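Long-range contact in major pilin protein fimA (PDB 2IMH), which is of unknown function despite its pilin name and belongs to the uncharacterised DUF1028 family: residues G29-M41 with A167-R181. Numbering follows the deposited sequence. Where two conformers were deposited one is given.
Sequences GGWVLRGDLNAGM and AMLVLHPDRPPVTLR
The backbone oxygen D36 O, of a residue whose backbone N sits 3.6 Å from L171 CD1, is gripped by two amides, A39 N and G40 N, each at 2.8 Å. This double acceptance marks a classic beta bulge, and N38 N closes an Asx turn on D36 OD1 with an N-H...O angle of 165°, approaching from above the carboxylate plane; D36 OD2 is salt-bridged to R62. The turn sets L37 over strand 167-172. With CG swung anti to its own carbonyl carbon (chi1 -68°), the side chain spreads its two methyls over successive residues: CD2 lies 3.8 Å from L171 CB, while CD1 reaches the H172-P173 peptide, 3.5 Å from P173 N. An alanine in place of L37 is likely to remove the methyls that pack on L171 CB and the H172-P173 peptide and leave a gap between the turn and the strand end. Further along, L171 CD1 presses on the backbone at G35 C (3.5 Å), where a side chain would crowd L171 and clash with M41 SE. L169 CD2 packs on the R34-G35 peptide, and 4.0 Å separates it from M41 CE, the selenomethionine methyl; bends at chi2 and chi3 fold the chain so that this methyl ends up close to L169. At the other end A167 CB abuts G29 CA at 3.4 Å, and the R181 guanidinium lays one face over G30 N, with its NH2 paired to D183. Strands 33-36 and 167-172 run nearly parallel (3°) with axes 7.7 Å apart, yet they belong to different antiparallel sheets. R34 leans on helix 51-62 and M168 on helix 142-155, each pointing away from this interface, so the contact joins the two inner layers of an alpha-beta-beta-alpha sandwich, a layering that resembles the Ntn-hydrolase fold.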
# COMPACT_ATOMS: atom_id res chain seq x y z
N GLY A 29 -4.03 -6.47 -4.19
CA GLY A 29 -3.82 -6.40 -2.73
C GLY A 29 -3.10 -7.63 -2.18
O GLY A 29 -2.24 -7.52 -1.31
N GLY A 30 -3.46 -8.80 -2.70
CA GLY A 30 -2.88 -10.06 -2.29
C GLY A 30 -1.43 -10.21 -2.72
O GLY A 30 -0.60 -10.73 -1.96
N TRP A 31 -1.12 -9.72 -3.91
CA TRP A 31 0.23 -9.88 -4.46
C TRP A 31 1.19 -8.90 -3.83
O TRP A 31 2.32 -9.26 -3.45
CB TRP A 31 0.23 -9.70 -5.98
CG TRP A 31 -0.32 -10.91 -6.72
CD1 TRP A 31 -1.50 -11.00 -7.39
CD2 TRP A 31 0.32 -12.19 -6.85
NE1 TRP A 31 -1.65 -12.27 -7.94
CE2 TRP A 31 -0.54 -13.01 -7.61
CE3 TRP A 31 1.54 -12.72 -6.41
CZ2 TRP A 31 -0.23 -14.35 -7.94
CZ3 TRP A 31 1.86 -14.05 -6.72
CH2 TRP A 31 0.97 -14.85 -7.48
N VAL A 32 0.76 -7.64 -3.74
CA VAL A 32 1.70 -6.53 -3.66
C VAL A 32 1.92 -5.94 -2.27
O VAL A 32 3.06 -5.68 -1.87
CB VAL A 32 1.30 -5.39 -4.61
CG1 VAL A 32 2.19 -4.19 -4.41
CG2 VAL A 32 1.38 -5.88 -6.06
N LEU A 33 0.83 -5.75 -1.53
CA LEU A 33 0.91 -4.87 -0.36
C LEU A 33 1.04 -5.65 0.93
O LEU A 33 0.21 -6.50 1.21
CB LEU A 33 -0.31 -3.95 -0.28
CG LEU A 33 -0.46 -2.86 -1.35
CD1 LEU A 33 -1.85 -2.20 -1.19
CD2 LEU A 33 0.67 -1.81 -1.30
N ARG A 34 2.08 -5.32 1.70
CA ARG A 34 2.30 -5.89 3.05
C ARG A 34 2.79 -4.81 4.00
O ARG A 34 3.36 -3.81 3.58
CB ARG A 34 3.30 -7.03 3.01
CG ARG A 34 2.81 -8.27 2.30
CD ARG A 34 3.95 -9.20 1.95
NE ARG A 34 3.42 -10.21 1.04
CZ ARG A 34 3.28 -10.05 -0.27
NH1 ARG A 34 3.71 -8.93 -0.88
NH2 ARG A 34 2.75 -11.04 -0.99
N GLY A 35 2.60 -5.04 5.30
CA GLY A 35 3.01 -4.06 6.29
C GLY A 35 2.95 -4.60 7.70
O GLY A 35 2.28 -5.60 7.97
N ASP A 36 3.70 -3.95 8.58
CA ASP A 36 3.71 -4.34 10.00
C ASP A 36 4.16 -3.13 10.80
O ASP A 36 5.17 -2.48 10.47
CB ASP A 36 4.65 -5.53 10.23
CG ASP A 36 4.43 -6.20 11.58
OD1 ASP A 36 4.19 -5.50 12.59
OD2 ASP A 36 4.52 -7.45 11.63
N LEU A 37 3.38 -2.80 11.83
CA LEU A 37 3.68 -1.66 12.68
C LEU A 37 5.01 -1.81 13.42
O LEU A 37 5.52 -0.82 13.98
CB LEU A 37 2.53 -1.40 13.66
CG LEU A 37 1.24 -0.89 13.02
CD1 LEU A 37 0.12 -1.03 14.04
CD2 LEU A 37 1.40 0.56 12.58
N ASN A 38 5.59 -3.00 13.38
CA ASN A 38 6.91 -3.20 13.96
C ASN A 38 8.04 -3.15 12.91
O ASN A 38 9.18 -3.51 13.21
CB ASN A 38 6.95 -4.50 14.76
CG ASN A 38 6.87 -5.74 13.90
OD1 ASN A 38 7.14 -5.72 12.70
ND2 ASN A 38 6.50 -6.86 14.52
N ALA A 39 7.72 -2.70 11.70
CA ALA A 39 8.69 -2.77 10.60
C ALA A 39 8.57 -1.61 9.60
O ALA A 39 9.55 -0.90 9.32
CB ALA A 39 8.53 -4.12 9.87
N GLY A 40 7.37 -1.43 9.06
CA GLY A 40 7.18 -0.52 7.92
C GLY A 40 6.28 -1.16 6.87
O GLY A 40 5.48 -2.05 7.19
N MSE A 41 6.41 -0.71 5.62
CA MSE A 41 5.55 -1.16 4.51
C MSE A 41 6.40 -1.71 3.38
O MSE A 41 7.54 -1.29 3.18
CB MSE A 41 4.75 0.03 3.95
CG MSE A 41 3.72 0.64 4.90
SE MSE A 41 2.17 -0.51 5.27
CE MSE A 41 1.61 -0.87 3.40
N ALA A 167 -6.27 -1.91 -4.35
CA ALA A 167 -6.28 -2.20 -2.92
C ALA A 167 -5.65 -1.09 -2.10
O ALA A 167 -4.86 -0.28 -2.62
CB ALA A 167 -5.57 -3.50 -2.64
N MSE A 168 -5.96 -1.12 -0.81
CA MSE A 168 -5.34 -0.23 0.16
C MSE A 168 -5.09 -1.02 1.43
O MSE A 168 -5.83 -1.96 1.74
CB MSE A 168 -6.25 0.97 0.47
CG MSE A 168 -5.56 2.09 1.24
SE MSE A 168 -6.55 3.78 1.15
CE MSE A 168 -6.40 4.00 -0.78
N LEU A 169 -4.05 -0.63 2.15
CA LEU A 169 -3.73 -1.25 3.42
C LEU A 169 -3.24 -0.14 4.33
O LEU A 169 -2.28 0.56 3.98
CB LEU A 169 -2.63 -2.30 3.23
CG LEU A 169 -2.13 -2.95 4.53
CD1 LEU A 169 -3.27 -3.77 5.14
CD2 LEU A 169 -0.88 -3.82 4.31
N VAL A 170 -3.89 0.03 5.47
CA VAL A 170 -3.48 1.07 6.43
C VAL A 170 -3.46 0.50 7.84
O VAL A 170 -4.40 -0.17 8.26
CB VAL A 170 -4.38 2.32 6.37
CG1 VAL A 170 -3.98 3.35 7.48
CG2 VAL A 170 -4.31 2.97 4.97
N LEU A 171 -2.37 0.79 8.55
CA LEU A 171 -2.13 0.24 9.89
C LEU A 171 -1.85 1.35 10.89
O LEU A 171 -1.17 2.31 10.57
CB LEU A 171 -0.92 -0.71 9.87
CG LEU A 171 -0.89 -1.81 8.80
CD1 LEU A 171 0.40 -2.62 8.93
CD2 LEU A 171 -2.12 -2.72 8.96
N HIS A 172 -2.35 1.18 12.10
CA HIS A 172 -2.10 2.13 13.18
C HIS A 172 -2.32 1.37 14.49
O HIS A 172 -3.22 0.55 14.56
CB HIS A 172 -3.09 3.27 13.11
CG HIS A 172 -2.86 4.32 14.15
ND1 HIS A 172 -3.37 4.23 15.43
CD2 HIS A 172 -2.11 5.45 14.11
CE1 HIS A 172 -2.97 5.28 16.13
NE2 HIS A 172 -2.21 6.04 15.35
N PRO A 173 -1.51 1.65 15.53
CA PRO A 173 -1.61 0.83 16.74
C PRO A 173 -2.95 0.91 17.49
O PRO A 173 -3.24 0.01 18.28
CB PRO A 173 -0.51 1.39 17.64
CG PRO A 173 -0.26 2.76 17.15
CD PRO A 173 -0.47 2.69 15.66
N ASP A 174 -3.73 1.97 17.27
CA ASP A 174 -5.01 2.14 17.96
C ASP A 174 -6.20 1.67 17.13
O ASP A 174 -7.35 1.86 17.51
CB ASP A 174 -5.23 3.62 18.33
CG ASP A 174 -4.17 4.15 19.28
OD1 ASP A 174 -3.54 3.35 20.01
OD2 ASP A 174 -3.96 5.39 19.28
N ARG A 175 -5.90 1.05 15.98
CA ARG A 175 -6.94 0.68 15.03
C ARG A 175 -6.71 -0.74 14.56
O ARG A 175 -5.56 -1.17 14.47
CB ARG A 175 -6.90 1.58 13.79
CG ARG A 175 -6.93 3.08 14.08
CD ARG A 175 -6.62 3.84 12.80
NE ARG A 175 -5.98 5.15 13.04
CZ ARG A 175 -5.45 5.90 12.07
NH1 ARG A 175 -4.88 7.07 12.37
NH2 ARG A 175 -5.48 5.49 10.80
N PRO A 176 -7.79 -1.45 14.21
CA PRO A 176 -7.57 -2.72 13.53
C PRO A 176 -7.06 -2.44 12.11
O PRO A 176 -7.23 -1.33 11.61
CB PRO A 176 -8.97 -3.35 13.49
CG PRO A 176 -9.92 -2.21 13.57
CD PRO A 176 -9.23 -1.13 14.37
N PRO A 177 -6.40 -3.41 11.48
CA PRO A 177 -5.91 -3.13 10.13
C PRO A 177 -7.05 -2.74 9.20
O PRO A 177 -8.14 -3.30 9.29
CB PRO A 177 -5.31 -4.47 9.68
CG PRO A 177 -4.89 -5.12 10.96
CD PRO A 177 -6.05 -4.78 11.91
N VAL A 178 -6.81 -1.76 8.34
CA VAL A 178 -7.80 -1.41 7.33
C VAL A 178 -7.23 -2.01 6.06
O VAL A 178 -6.24 -1.51 5.51
CB VAL A 178 -8.01 0.11 7.20
CG1 VAL A 178 -8.85 0.43 6.00
CG2 VAL A 178 -8.68 0.66 8.48
N THR A 179 -7.79 -3.15 5.67
CA THR A 179 -7.34 -3.86 4.48
C THR A 179 -8.56 -3.92 3.54
O THR A 179 -9.56 -4.55 3.87
CB THR A 179 -6.78 -5.27 4.78
OG1 THR A 179 -6.76 -6.02 3.57
CG2 THR A 179 -7.67 -6.04 5.79
N LEU A 180 -8.44 -3.24 2.40
CA LEU A 180 -9.57 -3.08 1.48
C LEU A 180 -9.12 -3.53 0.11
O LEU A 180 -8.18 -2.95 -0.47
CB LEU A 180 -10.01 -1.61 1.41
CG LEU A 180 -10.36 -1.00 2.78
CD1 LEU A 180 -10.67 0.50 2.66
CD2 LEU A 180 -11.48 -1.77 3.48
N ARG A 181 -9.79 -4.56 -0.41
CA ARG A 181 -9.40 -5.16 -1.68
C ARG A 181 -10.54 -5.25 -2.66
O ARG A 181 -11.63 -5.73 -2.32
CB ARG A 181 -8.77 -6.54 -1.45
CG ARG A 181 -7.32 -6.41 -0.97
CD ARG A 181 -6.73 -7.72 -0.56
NE ARG A 181 -6.88 -8.78 -1.55
CZ ARG A 181 -6.39 -10.00 -1.38
NH1 ARG A 181 -5.70 -10.27 -0.27
NH2 ARG A 181 -6.57 -10.94 -2.29